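PDB 3VB8: engineered protein from Artificial gene, which is a computationally designed protein, probably made to bind and inhibit an enzyme, apparently built on a scaffold from a family of unknown function. Local coordinates for residues M8-S20 with G48-K61. Residues are numbered along the deposited sequence; the frame is centred on the assembly and turned at random.
Sequences MSVVDYVVTSFNS and GLLAYMLLPGNYIK. With SO4 (sulfate ion), chain C.
An antiparallel pair of strands, 11-19 with 49-54, belongs to the antiparallel sheet of this designed protein, with Val11, Tyr13 and Val15 sharing a face with Leu50, Tyr52 and Leu54. Val11, Tyr13 and Val15 make reciprocal backbone hydrogen bonds with Leu54, Tyr52 and Leu50 in turn, Val15 N lying 2.7 Å from Leu50 O. A further bond joins Ser17 N to Gly48 O, almost straight at the hydrogen (177°) although the donor stands well above the carbonyl plane. Gly48 and Leu49 form a G1 beta bulge on the edge paired with strand 42-44, and the backbone angles of Gly48 would press a side chain against the preceding carbonyl.

The shared face shows how side chains interleave above such a ladder. With CG of Tyr13 swung opposite its own amide nitrogen (chi1 -164°), the side chain meets Leu54 through CB, 3.7 Å from Leu54 CD1, while the phenol oxygen OH lies 3.4 Å from CE of Lys61, whose bent chain runs across the tyrosine at about a right angle. Replacing Tyr13 with alanine would probably deprive Lys61 CD and CE of their apolar and phenolic neighbour and open a gap beside Leu54. Next along, Val15 turns CG2 to the edge of the Tyr52 ring, 3.5 Å from CE2, and to Leu50 CB at 3.4 Å. Leu50 in turn sets CG against Ser17 CB. On the other face, Val14 CG2 packs on Leu49 CB at 3.6 Å.

Strand 23-31 pairs with the other edge of 11-19, and Tyr52 OH bonds to Leu29 N there. Tyr13 and Lys61 also pack against Val80 of strand 72-82, while the face of Val14 and Thr16 meets Arg45 and His43 of the second subunit.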
ATOM      1  N   MET A   8     -13.994 -24.282  -3.943  1.00 66.22           N
ATOM      2  CA  MET A   8     -13.073 -23.410  -4.716  1.00 66.54           C
ATOM      3  C   MET A   8     -11.603 -23.595  -4.320  1.00 65.66           C
ATOM      4  O   MET A   8     -11.257 -23.560  -3.137  1.00 66.23           O
ATOM      5  CB  MET A   8     -13.501 -21.951  -4.539  1.00 67.14           C
ATOM      6  CG  MET A   8     -14.752 -21.555  -5.340  1.00 68.15           C
ATOM      7  SD  MET A   8     -14.370 -20.852  -6.989  1.00 70.77           S
ATOM      8  CE  MET A   8     -13.755 -22.340  -7.915  1.00 68.43           C
ATOM      9  N   SER A   9     -10.734 -23.787  -5.307  1.00 62.71           N
ATOM     10  CA  SER A   9      -9.317 -23.984  -5.020  1.00 59.74           C
ATOM     11  C   SER A   9      -8.465 -22.710  -5.011  1.00 57.08           C
ATOM     12  O   SER A   9      -8.835 -21.703  -4.411  1.00 57.72           O
ATOM     13  CB  SER A   9      -8.720 -24.982  -6.003  1.00 60.41           C
ATOM     14  OG  SER A   9      -9.084 -26.293  -5.630  1.00 61.76           O
ATOM     15  N   VAL A  10      -7.302 -22.767  -5.653  1.00 53.21           N
ATOM     16  CA  VAL A  10      -6.397 -21.621  -5.684  1.00 49.67           C
ATOM     17  C   VAL A  10      -7.064 -20.253  -5.865  1.00 46.71           C
ATOM     18  O   VAL A  10      -7.889 -20.037  -6.770  1.00 47.14           O
ATOM     19  CB  VAL A  10      -5.317 -21.781  -6.779  1.00 49.77           C
ATOM     20  CG1 VAL A  10      -4.923 -23.234  -6.869  1.00 49.74           C
ATOM     21  CG2 VAL A  10      -5.807 -21.230  -8.126  1.00 49.53           C
ATOM     22  N   VAL A  11      -6.680 -19.331  -4.991  1.00 43.29           N
ATOM     23  CA  VAL A  11      -7.186 -17.962  -5.014  1.00 41.64           C
ATOM     24  C   VAL A  11      -5.965 -17.067  -5.069  1.00 40.64           C
ATOM     25  O   VAL A  11      -4.885 -17.499  -4.688  1.00 38.80           O
ATOM     26  CB  VAL A  11      -8.004 -17.628  -3.744  1.00 40.59           C
ATOM     27  CG1 VAL A  11      -8.357 -16.136  -3.731  1.00 39.26           C
ATOM     28  CG2 VAL A  11      -9.273 -18.475  -3.686  1.00 41.77           C
ATOM     29  N   ASP A  12      -6.136 -15.836  -5.541  1.00 41.76           N
ATOM     30  CA  ASP A  12      -5.022 -14.903  -5.675  1.00 41.70           C
ATOM     31  C   ASP A  12      -4.894 -14.018  -4.466  1.00 38.85           C
ATOM     32  O   ASP A  12      -5.889 -13.631  -3.866  1.00 39.98           O
ATOM     33  CB  ASP A  12      -5.196 -14.044  -6.937  1.00 44.36           C
ATOM     34  CG  ASP A  12      -5.220 -14.879  -8.212  1.00 48.34           C
ATOM     35  OD1 ASP A  12      -4.179 -15.480  -8.538  1.00 50.90           O
ATOM     36  OD2 ASP A  12      -6.266 -14.953  -8.891  1.00 50.79           O
ATOM     37  N   TYR A  13      -3.653 -13.716  -4.111  1.00 35.06           N
ATOM     38  CA  TYR A  13      -3.362 -12.864  -2.983  1.00 33.42           C
ATOM     39  C   TYR A  13      -2.137 -12.076  -3.383  1.00 33.63           C
ATOM     40  O   TYR A  13      -1.110 -12.646  -3.745  1.00 32.75           O
ATOM     41  CB  TYR A  13      -3.089 -13.705  -1.735  1.00 36.58           C
ATOM     42  CG  TYR A  13      -3.157 -12.903  -0.454  1.00 39.74           C
ATOM     43  CD1 TYR A  13      -4.247 -12.070  -0.186  1.00 41.20           C
ATOM     44  CD2 TYR A  13      -2.153 -12.992   0.502  1.00 41.06           C
ATOM     45  CE1 TYR A  13      -4.337 -11.348   0.999  1.00 40.93           C
ATOM     46  CE2 TYR A  13      -2.236 -12.274   1.691  1.00 43.35           C
ATOM     47  CZ  TYR A  13      -3.325 -11.458   1.929  1.00 43.44           C
ATOM     48  OH  TYR A  13      -3.362 -10.756   3.104  1.00 44.04           O
ATOM     49  N   VAL A  14      -2.251 -10.758  -3.365  1.00 32.29           N
ATOM     50  CA  VAL A  14      -1.117  -9.938  -3.742  1.00 33.26           C
ATOM     51  C   VAL A  14      -0.598  -9.167  -2.513  1.00 33.95           C
ATOM     52  O   VAL A  14      -1.373  -8.820  -1.616  1.00 36.75           O
ATOM     53  CB  VAL A  14      -1.522  -8.976  -4.899  1.00 33.39           C
ATOM     54  CG1 VAL A  14      -2.562  -8.023  -4.413  1.00 36.58           C
ATOM     55  CG2 VAL A  14      -0.305  -8.205  -5.431  1.00 36.57           C
ATOM     56  N   VAL A  15       0.710  -8.945  -2.447  1.00 33.43           N
ATOM     57  CA  VAL A  15       1.295  -8.193  -1.337  1.00 33.28           C
ATOM     58  C   VAL A  15       2.230  -7.109  -1.869  1.00 34.29           C
ATOM     59  O   VAL A  15       2.673  -7.177  -3.008  1.00 34.44           O
ATOM     60  CB  VAL A  15       2.074  -9.115  -0.378  1.00 34.72           C
ATOM     61  CG1 VAL A  15       1.077 -10.064   0.355  1.00 33.85           C
ATOM     62  CG2 VAL A  15       3.169  -9.881  -1.156  1.00 32.97           C
ATOM     63  N   THR A  16       2.526  -6.100  -1.066  1.00 34.25           N
ATOM     64  CA  THR A  16       3.393  -5.058  -1.572  1.00 36.64           C
ATOM     65  C   THR A  16       4.811  -5.404  -1.202  1.00 38.95           C
ATOM     66  O   THR A  16       5.071  -5.876  -0.092  1.00 40.33           O
ATOM     67  CB  THR A  16       3.046  -3.676  -0.986  1.00 36.84           C
ATOM     68  OG1 THR A  16       3.060  -3.756   0.445  1.00 41.76           O
ATOM     69  CG2 THR A  16       1.673  -3.203  -1.471  1.00 38.12           C
ATOM     70  N   SER A  17       5.728  -5.179  -2.132  1.00 38.14           N
ATOM     71  CA  SER A  17       7.126  -5.458  -1.874  1.00 39.67           C
ATOM     72  C   SER A  17       7.936  -4.469  -2.688  1.00 39.21           C
ATOM     73  O   SER A  17       8.015  -4.599  -3.906  1.00 40.92           O
ATOM     74  CB  SER A  17       7.465  -6.907  -2.279  1.00 41.28           C
ATOM     75  OG  SER A  17       8.611  -7.413  -1.595  1.00 43.67           O
ATOM     76  N   PHE A  18       8.509  -3.466  -2.032  1.00 39.96           N
ATOM     77  CA  PHE A  18       9.331  -2.500  -2.762  1.00 41.20           C
ATOM     78  C   PHE A  18      10.241  -1.639  -1.881  1.00 40.04           C
ATOM     79  O   PHE A  18       9.889  -1.268  -0.775  1.00 39.33           O
ATOM     80  CB  PHE A  18       8.441  -1.602  -3.638  1.00 42.63           C
ATOM     81  CG  PHE A  18       7.786  -0.490  -2.896  1.00 45.63           C
ATOM     82  CD1 PHE A  18       8.463   0.711  -2.676  1.00 46.53           C
ATOM     83  CD2 PHE A  18       6.476  -0.633  -2.437  1.00 48.40           C
ATOM     84  CE1 PHE A  18       7.843   1.761  -2.010  1.00 47.12           C
ATOM     85  CE2 PHE A  18       5.844   0.406  -1.772  1.00 48.43           C
ATOM     86  CZ  PHE A  18       6.526   1.606  -1.557  1.00 48.86           C
ATOM     87  N   ASN A  19      11.418  -1.329  -2.388  1.00 39.27           N
ATOM     88  CA  ASN A  19      12.352  -0.508  -1.647  1.00 39.87           C
ATOM     89  C   ASN A  19      12.606   0.704  -2.510  1.00 40.01           C
ATOM     90  O   ASN A  19      12.813   0.563  -3.720  1.00 39.77           O
ATOM     91  CB  ASN A  19      13.671  -1.268  -1.391  1.00 41.39           C
ATOM     92  CG  ASN A  19      14.725  -0.404  -0.695  1.00 41.42           C
ATOM     93  OD1 ASN A  19      14.587   0.816  -0.641  1.00 43.55           O
ATOM     94  ND2 ASN A  19      15.781  -1.034  -0.165  1.00 41.55           N
ATOM     95  N   SER A  20      12.575   1.881  -1.892  1.00 40.24           N
ATOM     96  CA  SER A  20      12.806   3.125  -2.605  1.00 41.38           C
ATOM     97  C   SER A  20      13.853   3.882  -1.813  1.00 43.00           C
ATOM     98  O   SER A  20      14.411   3.339  -0.861  1.00 40.53           O
ATOM     99  CB  SER A  20      11.501   3.943  -2.729  1.00 40.32           C
ATOM    100  OG  SER A  20      11.134   4.559  -1.506  1.00 39.94           O
ATOM    101  N   GLY A  48       5.837  -3.225  -7.735  1.00 49.02           N
ATOM    102  CA  GLY A  48       6.187  -3.415  -6.339  1.00 45.95           C
ATOM    103  C   GLY A  48       5.275  -4.403  -5.644  1.00 44.38           C
ATOM    104  O   GLY A  48       5.057  -4.315  -4.436  1.00 41.76           O
ATOM    105  N   LEU A  49       4.762  -5.361  -6.404  1.00 43.89           N
ATOM    106  CA  LEU A  49       3.872  -6.368  -5.858  1.00 43.42           C
ATOM    107  C   LEU A  49       4.376  -7.813  -5.987  1.00 42.92           C
ATOM    108  O   LEU A  49       5.230  -8.112  -6.808  1.00 44.70           O
ATOM    109  CB  LEU A  49       2.523  -6.268  -6.561  1.00 44.78           C
ATOM    110  CG  LEU A  49       1.834  -4.922  -6.720  1.00 47.75           C
ATOM    111  CD1 LEU A  49       0.687  -5.116  -7.712  1.00 44.79           C
ATOM    112  CD2 LEU A  49       1.335  -4.414  -5.362  1.00 46.95           C
ATOM    113  N   LEU A  50       3.826  -8.711  -5.179  1.00 40.39           N
ATOM    114  CA  LEU A  50       4.167 -10.127  -5.236  1.00 37.99           C
ATOM    115  C   LEU A  50       2.796 -10.775  -5.218  1.00 37.00           C
ATOM    116  O   LEU A  50       1.962 -10.386  -4.400  1.00 36.48           O
ATOM    117  CB  LEU A  50       4.988 -10.530  -4.010  1.00 36.25           C
ATOM    118  CG  LEU A  50       6.398  -9.962  -3.904  1.00 34.55           C
ATOM    119  CD1 LEU A  50       7.048 -10.497  -2.674  1.00 33.50           C
ATOM    120  CD2 LEU A  50       7.192 -10.332  -5.125  1.00 31.91           C
ATOM    121  N   ALA A  51       2.537 -11.702  -6.139  1.00 36.16           N
ATOM    122  CA  ALA A  51       1.234 -12.371  -6.196  1.00 37.88           C
ATOM    123  C   ALA A  51       1.369 -13.810  -5.778  1.00 38.65           C
ATOM    124  O   ALA A  51       2.368 -14.436  -6.096  1.00 40.76           O
ATOM    125  CB  ALA A  51       0.685 -12.337  -7.579  1.00 37.81           C
ATOM    126  N   TYR A  52       0.349 -14.354  -5.130  1.00 38.18           N
ATOM    127  CA  TYR A  52       0.399 -15.732  -4.666  1.00 41.75           C
ATOM    128  C   TYR A  52      -0.800 -16.539  -5.123  1.00 44.79           C
ATOM    129  O   TYR A  52      -1.908 -16.016  -5.200  1.00 45.94           O
ATOM    130  CB  TYR A  52       0.409 -15.770  -3.137  1.00 42.14           C
ATOM    131  CG  TYR A  52       1.615 -15.173  -2.453  1.00 41.42           C
ATOM    132  CD1 TYR A  52       2.721 -15.967  -2.144  1.00 41.55           C
ATOM    133  CD2 TYR A  52       1.629 -13.834  -2.054  1.00 40.35           C
ATOM    134  CE1 TYR A  52       3.811 -15.448  -1.449  1.00 41.98           C
ATOM    135  CE2 TYR A  52       2.720 -13.299  -1.356  1.00 39.18           C
ATOM    136  CZ  TYR A  52       3.812 -14.120  -1.054  1.00 39.95           C
ATOM    137  OH  TYR A  52       4.906 -13.653  -0.351  1.00 37.95           O
ATOM    138  N   MET A  53      -0.565 -17.820  -5.393  1.00 47.64           N
ATOM    139  CA  MET A  53      -1.617 -18.744  -5.782  1.00 48.79           C
ATOM    140  C   MET A  53      -1.780 -19.612  -4.563  1.00 49.51           C
ATOM    141  O   MET A  53      -1.128 -20.642  -4.443  1.00 49.43           O
ATOM    142  CB  MET A  53      -1.222 -19.598  -6.995  1.00 50.49           C
ATOM    143  CG  MET A  53      -1.221 -18.889  -8.346  1.00 52.73           C
ATOM    144  SD  MET A  53      -1.159 -20.038  -9.719  1.00 57.56           S
ATOM    145  CE  MET A  53       0.411 -20.843  -9.385  1.00 54.51           C
ATOM    146  N   LEU A  54      -2.606 -19.136  -3.637  1.00 51.43           N
ATOM    147  CA  LEU A  54      -2.878 -19.842  -2.397  1.00 51.36           C
ATOM    148  C   LEU A  54      -4.005 -20.901  -2.478  1.00 50.97           C
ATOM    149  O   LEU A  54      -5.005 -20.750  -3.193  1.00 49.95           O
ATOM    150  CB  LEU A  54      -3.244 -18.841  -1.298  1.00 50.80           C
ATOM    151  CG  LEU A  54      -2.229 -17.773  -0.920  1.00 51.42           C
ATOM    152  CD1 LEU A  54      -2.830 -16.847   0.125  1.00 51.00           C
ATOM    153  CD2 LEU A  54      -0.992 -18.434  -0.370  1.00 51.31           C
ATOM    154  N   LEU A  55      -3.825 -21.968  -1.713  1.00 52.28           N
ATOM    155  CA  LEU A  55      -4.783 -23.051  -1.613  1.00 54.96           C
ATOM    156  C   LEU A  55      -5.357 -22.916  -0.222  1.00 56.29           C
ATOM    157  O   LEU A  55      -4.655 -22.529   0.709  1.00 57.23           O
ATOM    158  CB  LEU A  55      -4.071 -24.389  -1.764  1.00 54.66           C
ATOM    159  CG  LEU A  55      -3.413 -24.673  -3.111  1.00 56.66           C
ATOM    160  CD1 LEU A  55      -2.525 -25.904  -3.007  1.00 57.81           C
ATOM    161  CD2 LEU A  55      -4.500 -24.854  -4.151  1.00 56.32           C
ATOM    162  N   PRO A  56      -6.642 -23.221  -0.061  1.00 56.05           N
ATOM    163  CA  PRO A  56      -7.286 -23.112   1.250  1.00 54.69           C
ATOM    164  C   PRO A  56      -6.371 -23.564   2.385  1.00 53.26           C
ATOM    165  O   PRO A  56      -5.732 -24.611   2.304  1.00 53.18           O
ATOM    166  CB  PRO A  56      -8.505 -24.000   1.097  1.00 56.33           C
ATOM    167  CG  PRO A  56      -8.880 -23.751  -0.340  1.00 57.63           C
ATOM    168  CD  PRO A  56      -7.550 -23.809  -1.061  1.00 56.03           C
ATOM    169  N   GLY A  57      -6.300 -22.764   3.437  1.00 52.02           N
ATOM    170  CA  GLY A  57      -5.465 -23.126   4.563  1.00 48.54           C
ATOM    171  C   GLY A  57      -5.136 -21.919   5.408  1.00 46.69           C
ATOM    172  O   GLY A  57      -5.708 -20.839   5.226  1.00 44.37           O
ATOM    173  N   ASN A  58      -4.214 -22.106   6.345  1.00 44.94           N
ATOM    174  CA  ASN A  58      -3.785 -21.024   7.215  1.00 42.90           C
ATOM    175  C   ASN A  58      -2.410 -20.476   6.845  1.00 40.44           C
ATOM    176  O   ASN A  58      -1.491 -21.223   6.499  1.00 39.83           O
ATOM    177  CB  ASN A  58      -3.790 -21.480   8.671  1.00 44.50           C
ATOM    178  CG  ASN A  58      -5.144 -21.975   9.105  1.00 47.91           C
ATOM    179  OD1 ASN A  58      -5.372 -23.179   9.175  1.00 51.79           O
ATOM    180  ND2 ASN A  58      -6.066 -21.048   9.378  1.00 47.15           N
ATOM    181  N   TYR A  59      -2.288 -19.155   6.908  1.00 38.05           N
ATOM    182  CA  TYR A  59      -1.036 -18.481   6.592  1.00 36.78           C
ATOM    183  C   TYR A  59      -0.784 -17.351   7.576  1.00 36.34           C
ATOM    184  O   TYR A  59      -1.686 -16.937   8.298  1.00 35.80           O
ATOM    185  CB  TYR A  59      -1.079 -17.889   5.179  1.00 35.89           C
ATOM    186  CG  TYR A  59      -1.357 -18.888   4.097  1.00 35.76           C
ATOM    187  CD1 TYR A  59      -2.651 -19.317   3.826  1.00 34.98           C
ATOM    188  CD2 TYR A  59      -0.319 -19.419   3.349  1.00 36.68           C
ATOM    189  CE1 TYR A  59      -2.901 -20.257   2.827  1.00 37.93           C
ATOM    190  CE2 TYR A  59      -0.557 -20.354   2.354  1.00 36.74           C
ATOM    191  CZ  TYR A  59      -1.848 -20.770   2.092  1.00 36.36           C
ATOM    192  OH  TYR A  59      -2.091 -21.668   1.075  1.00 35.26           O
ATOM    193  N   ILE A  60       0.451 -16.859   7.579  1.00 34.90           N
ATOM    194  CA  ILE A  60       0.864 -15.747   8.429  1.00 32.19           C
ATOM    195  C   ILE A  60       1.525 -14.720   7.521  1.00 32.79           C
ATOM    196  O   ILE A  60       2.438 -15.041   6.755  1.00 32.77           O
ATOM    197  CB  ILE A  60       1.856 -16.210   9.490  1.00 29.85           C
ATOM    198  CG1 ILE A  60       1.172 -17.223  10.409  1.00 28.61           C
ATOM    199  CG2 ILE A  60       2.401 -15.004  10.251  1.00 26.99           C
ATOM    200  CD1 ILE A  60       2.129 -17.930  11.323  1.00 54.31           C
ATOM    201  N   LYS A  61       1.039 -13.491   7.573  1.00 32.58           N
ATOM    202  CA  LYS A  61       1.609 -12.462   6.720  1.00 31.96           C
ATOM    203  C   LYS A  61       2.479 -11.521   7.537  1.00 30.08           C
ATOM    204  O   LYS A  61       2.005 -10.833   8.429  1.00 27.14           O
ATOM    205  CB  LYS A  61       0.497 -11.690   5.974  1.00 33.89           C
ATOM    206  CG  LYS A  61       1.037 -10.603   5.062  1.00 37.64           C
ATOM    207  CD  LYS A  61      -0.031  -9.979   4.188  1.00 44.90           C
ATOM    208  CE  LYS A  61      -0.992  -9.117   4.975  1.00 46.48           C
ATOM    209  NZ  LYS A  61      -0.323  -7.896   5.475  1.00 51.06           N
TER
HETATM  210  S   SO4 C 201      18.222  -0.091   2.276  1.00 36.37           S
HETATM  211  O1  SO4 C 201      18.481   0.790   3.463  1.00 36.37           O
HETATM  212  O2  SO4 C 201      16.751  -0.386   2.187  1.00 36.37           O
HETATM  213  O3  SO4 C 201      18.692   0.583   1.020  1.00 36.37           O
HETATM  214  O4  SO4 C 201      18.942  -1.402   2.489  1.00 36.37           O